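PDB 2R77: phosphatidylethanolamine-binding protein, putative from Plasmodium falciparum, which probably binds phosphatidylethanolamine and, like other members of its family, may regulate protein kinases. Local coordinates for residues E24-I30 against Y199-Q203; V128-P132 against I162-H167. All blocks are in the same frame, centred on the assembly; numbering follows the deposited sequence.

In the fold
From the N terminus the chain forms the short helix 22-27, turns at Asp28 and enters helix 30-33. Contact 1 sets this turn against residues 199-203, reached through strand 196-201, and so closes a loop of 168 residues that brings an N-terminal part of the chain against a C-terminal one. Contact 2 falls within that loop: residues 128-132 meet residues 162-167 after a much shorter excursion through strand 148-155. Both contacts reach the same five-stranded antiparallel sheet, whose outermost strands are 128-131 and 196-201. Their centres are about 24 Å apart, on opposite sides of the chain's centre, and they do not touch.

Contact 1 of 2, residues E24-I30 against Y199-Q203; sequences ELKKDRI and YNWCQ
The indole of Trp201 meets Asp28 at its edge and Ile30 over one face, and illustrates how one aromatic side chain can hold a polar and an apolar partner at once. Its NE1 donates to Asp28 OD2 at 2.7 Å with an N-H...O angle of 154°. The acceptor lies close to the ring plane and uses its anti lone pair, while the carboxylate itself is turned 84° from the indole, almost perpendicular to it. With chi1 at 76°, CG of Trp201 sits between the backbone N and the carbonyl carbon, a rotation that carries the indole across to Asp28. Ile30 CD1 stands 4.1 Å from the centroid of the Trp201 five-membered ring in a CH-pi contact. The isoleucine also packs on Tyr199, with CG2 3.5 Å from Tyr199 CZ and both methyls against the hydroxyl. Leu25 completes the apolar layer by touching both rings with a single methyl: CD2 is 3.6 Å from Tyr199 CD2 and 3.9 Å from Trp201 CZ3. Beyond the ring, a water donates to Asp28 OD1 and accepts from Gln203 NE2, an amide nitrogen also bonded to Gly59 O. Tyr199 OH bonds to Ser148 OG, and the ring of His58 meets that of Trp201 nearly parallel. The two carboxylate oxygens of Asp28 thus receive different donors, indole and water, which would be expected to stabilise its negative charge and limit its rotation, while the apolar contacts hold the junction between helices 22-27 and 30-33 against edge strand 196-201.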
# COMPACT_ATOMS: atom_id res chain seq x y z
N GLU A 24 17.33 -0.68 -3.21
CA GLU A 24 16.53 0.33 -2.52
C GLU A 24 15.54 -0.29 -1.52
O GLU A 24 15.37 0.23 -0.41
CB GLU A 24 15.75 1.21 -3.51
CG GLU A 24 16.60 2.16 -4.33
CD GLU A 24 15.74 3.00 -5.24
OE1 GLU A 24 15.47 4.17 -4.88
OE2 GLU A 24 15.32 2.47 -6.31
N LEU A 25 14.91 -1.40 -1.92
CA LEU A 25 13.96 -2.10 -1.04
C LEU A 25 14.68 -2.66 0.18
O LEU A 25 14.17 -2.59 1.29
CB LEU A 25 13.24 -3.23 -1.78
CG LEU A 25 12.35 -2.83 -2.97
CD1 LEU A 25 11.91 -4.05 -3.77
CD2 LEU A 25 11.15 -1.96 -2.51
N LYS A 26 15.87 -3.22 -0.04
CA LYS A 26 16.64 -3.75 1.09
C LYS A 26 17.15 -2.66 2.03
O LYS A 26 17.24 -2.88 3.25
CB LYS A 26 17.78 -4.65 0.59
CG LYS A 26 17.26 -5.95 -0.02
CD LYS A 26 18.37 -6.93 -0.39
CE LYS A 26 17.79 -8.33 -0.58
NZ LYS A 26 18.72 -9.30 -1.22
N LYS A 27 17.43 -1.48 1.48
CA LYS A 27 17.93 -0.35 2.26
C LYS A 27 17.00 0.01 3.44
O LYS A 27 17.46 0.28 4.55
CB LYS A 27 18.20 0.86 1.36
CG LYS A 27 18.65 2.10 2.14
CD LYS A 27 18.77 3.33 1.24
CE LYS A 27 18.45 4.60 2.03
NZ LYS A 27 19.28 4.76 3.27
N ASP A 28 15.69 0.02 3.20
CA ASP A 28 14.74 0.29 4.28
C ASP A 28 14.11 -1.00 4.83
O ASP A 28 13.11 -0.93 5.53
CB ASP A 28 13.63 1.24 3.82
CG ASP A 28 14.11 2.66 3.65
OD1 ASP A 28 15.09 3.04 4.33
OD2 ASP A 28 13.48 3.40 2.86
N ARG A 29 14.71 -2.14 4.50
CA ARG A 29 14.24 -3.48 4.91
C ARG A 29 12.80 -3.86 4.48
O ARG A 29 12.13 -4.73 5.08
CB ARG A 29 14.48 -3.72 6.40
CG ARG A 29 15.97 -3.71 6.72
CD ARG A 29 16.21 -3.95 8.18
NE ARG A 29 15.76 -5.27 8.62
CZ ARG A 29 16.38 -6.43 8.37
NH1 ARG A 29 15.88 -7.56 8.84
NH2 ARG A 29 17.51 -6.46 7.68
N ILE A 30 12.35 -3.20 3.41
CA ILE A 30 11.11 -3.59 2.74
C ILE A 30 11.16 -5.07 2.36
O ILE A 30 10.17 -5.78 2.51
CB ILE A 30 10.84 -2.74 1.52
CG1 ILE A 30 10.87 -1.23 1.89
CG2 ILE A 30 9.52 -3.18 0.86
CD1 ILE A 30 10.01 -0.84 3.15
N TYR A 199 5.23 -0.78 -6.32
CA TYR A 199 5.40 -0.46 -4.90
C TYR A 199 6.05 0.90 -4.70
O TYR A 199 7.00 1.27 -5.38
CB TYR A 199 6.28 -1.52 -4.25
CG TYR A 199 6.53 -1.30 -2.78
CD1 TYR A 199 5.54 -1.64 -1.84
CD2 TYR A 199 7.72 -0.73 -2.33
CE1 TYR A 199 5.75 -1.47 -0.46
CE2 TYR A 199 7.94 -0.54 -0.95
CZ TYR A 199 6.95 -0.91 -0.03
OH TYR A 199 7.17 -0.72 1.32
N ASN A 200 5.52 1.62 -3.73
CA ASN A 200 6.20 2.82 -3.26
C ASN A 200 5.97 2.96 -1.77
O ASN A 200 5.03 2.38 -1.23
CB ASN A 200 5.71 4.07 -4.01
CG ASN A 200 6.83 5.10 -4.22
OD1 ASN A 200 7.81 5.18 -3.44
ND2 ASN A 200 6.71 5.90 -5.32
N TRP A 201 6.83 3.74 -1.12
CA TRP A 201 6.71 3.92 0.33
C TRP A 201 7.30 5.23 0.81
O TRP A 201 8.05 5.87 0.10
CB TRP A 201 7.33 2.74 1.09
CG TRP A 201 8.87 2.75 1.14
CD1 TRP A 201 9.66 2.98 2.25
CD2 TRP A 201 9.77 2.47 0.05
NE1 TRP A 201 11.01 2.89 1.89
CE2 TRP A 201 11.09 2.56 0.55
CE3 TRP A 201 9.58 2.15 -1.32
CZ2 TRP A 201 12.23 2.35 -0.27
CZ3 TRP A 201 10.74 1.94 -2.13
CH2 TRP A 201 12.03 2.03 -1.59
N CYS A 202 6.90 5.61 2.02
CA CYS A 202 7.53 6.75 2.69
C CYS A 202 7.66 6.35 4.14
O CYS A 202 7.25 5.24 4.52
CB CYS A 202 6.68 8.04 2.54
SG CYS A 202 4.96 7.82 3.23
N GLN A 203 8.26 7.22 4.96
CA GLN A 203 8.41 6.94 6.38
C GLN A 203 7.81 8.09 7.18
O GLN A 203 8.08 9.25 6.92
CB GLN A 203 9.88 6.76 6.74
CG GLN A 203 10.48 5.55 6.07
CD GLN A 203 11.92 5.34 6.48
OE1 GLN A 203 12.20 4.74 7.52
NE2 GLN A 203 12.85 5.83 5.66
O HOH W 1 15.79 5.39 4.68

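Contact 2 of 2, residues V128-P132 against I162-H167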
# COMPACT_ATOMS: atom_id res chain seq x y z
N VAL A 128 -13.49 0.30 -7.63
CA VAL A 128 -14.26 -0.22 -6.52
C VAL A 128 -13.42 -0.03 -5.25
O VAL A 128 -12.33 -0.59 -5.12
CB VAL A 128 -14.61 -1.73 -6.72
CG1 VAL A 128 -15.43 -2.24 -5.54
CG2 VAL A 128 -15.38 -1.93 -8.05
N THR A 129 -13.90 0.81 -4.34
CA THR A 129 -13.21 1.02 -3.08
C THR A 129 -13.67 -0.06 -2.11
O THR A 129 -14.80 -0.03 -1.62
CB THR A 129 -13.49 2.44 -2.51
OG1 THR A 129 -13.01 3.41 -3.45
CG2 THR A 129 -12.79 2.63 -1.18
N ILE A 130 -12.79 -1.03 -1.85
CA ILE A 130 -13.10 -2.15 -0.98
C ILE A 130 -13.00 -1.77 0.50
O ILE A 130 -13.91 -2.06 1.29
CB ILE A 130 -12.23 -3.38 -1.30
CG1 ILE A 130 -12.40 -3.77 -2.78
CG2 ILE A 130 -12.58 -4.53 -0.38
CD1 ILE A 130 -11.53 -4.86 -3.24
N LEU A 131 -11.88 -1.14 0.86
CA LEU A 131 -11.71 -0.60 2.21
C LEU A 131 -11.40 0.90 2.07
O LEU A 131 -10.46 1.28 1.40
CB LEU A 131 -10.57 -1.34 2.95
CG LEU A 131 -10.81 -2.82 3.28
CD1 LEU A 131 -9.60 -3.43 3.99
CD2 LEU A 131 -12.11 -2.99 4.10
N PRO A 132 -12.23 1.77 2.68
CA PRO A 132 -12.07 3.21 2.47
C PRO A 132 -10.79 3.73 3.13
O PRO A 132 -10.27 3.12 4.08
CB PRO A 132 -13.28 3.80 3.20
CG PRO A 132 -13.57 2.82 4.25
CD PRO A 132 -13.33 1.48 3.62
N ILE A 162 -11.94 -10.07 -3.30
CA ILE A 162 -10.65 -10.29 -2.64
C ILE A 162 -10.86 -10.86 -1.24
O ILE A 162 -11.49 -10.23 -0.38
CB ILE A 162 -9.78 -8.99 -2.61
CG1 ILE A 162 -9.62 -8.43 -4.03
CG2 ILE A 162 -8.41 -9.26 -1.98
CD1 ILE A 162 -8.99 -7.06 -4.12
N THR A 163 -10.33 -12.07 -1.01
CA THR A 163 -10.48 -12.78 0.24
C THR A 163 -9.26 -12.52 1.13
O THR A 163 -8.17 -12.21 0.62
CB THR A 163 -10.64 -14.31 0.02
OG1 THR A 163 -9.44 -14.82 -0.57
CG2 THR A 163 -11.83 -14.60 -0.91
N GLY A 164 -9.44 -12.63 2.44
CA GLY A 164 -8.34 -12.49 3.40
C GLY A 164 -8.11 -11.07 3.91
O GLY A 164 -7.13 -10.81 4.60
N LEU A 165 -9.03 -10.16 3.60
CA LEU A 165 -8.87 -8.77 4.06
C LEU A 165 -9.39 -8.63 5.50
O LEU A 165 -10.29 -9.37 5.91
CB LEU A 165 -9.60 -7.81 3.13
CG LEU A 165 -9.09 -7.69 1.69
CD1 LEU A 165 -10.07 -6.90 0.86
CD2 LEU A 165 -7.70 -7.05 1.67
N PRO A 166 -8.82 -7.67 6.27
CA PRO A 166 -9.30 -7.45 7.63
C PRO A 166 -10.59 -6.66 7.61
O PRO A 166 -10.86 -5.94 6.64
CB PRO A 166 -8.18 -6.62 8.26
CG PRO A 166 -7.58 -5.87 7.12
CD PRO A 166 -7.69 -6.78 5.92
N HIS A 167 -11.38 -6.81 8.66
CA HIS A 167 -12.54 -5.95 8.85
C HIS A 167 -12.51 -5.43 10.30
O HIS A 167 -13.19 -5.97 11.19
CB HIS A 167 -13.84 -6.69 8.48
CG HIS A 167 -13.85 -7.22 7.08
ND1 HIS A 167 -13.63 -8.55 6.78
CD2 HIS A 167 -14.03 -6.60 5.89
CE1 HIS A 167 -13.69 -8.73 5.47
NE2 HIS A 167 -13.93 -7.55 4.90
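Ile130 meets Ile162 and Leu165 through two separate branches, a small example of how a beta-branched residue can serve two neighbours on a surface loop. Its longer arm ends in CD1, which lies 3.5 Å from Ile162 CD1, a tight methyl-to-methyl approach. The shorter branch, CG2, stands anti to the backbone N and reaches CD1 of Leu165 at 3.7 Å. Ile130 crosses both partners at about a right angle, so they meet through methyl groups rather than running alongside one another. The chain turns a corner here, and Ile130 and Leu131 both face Val110 in a classic beta bulge, consistent with both consecutive side chains pointing to the 162-167 loop. At Leu131 the contact moves on to residues 165-167. Its CD1 lies 3.9 Å from the carbonyl O of Pro166 and 4.3 Å from CD in that residue's ring, with Leu165 CB more distant still. The other methyl, CD2, is 4.5 Å from His167 CD2, a marginal contact made obliquely to the imidazole. Everything that crosses here is van der Waals packing.

Backbone bonds to Val110 hold Ile130 and Leu131 against strand 104-114, on which Pro166 also rests through Ile107. Earlier in the loop, Ile162 and Leu165 lean on Ile188 of helix 185-191; Ile162 touches Val87 and Leu165 touches Phe89, both of strand 84-95. The loop thereby lies between edge strand 128-131 and helix 185-191 and touches the inner strands 104-114 and 84-95.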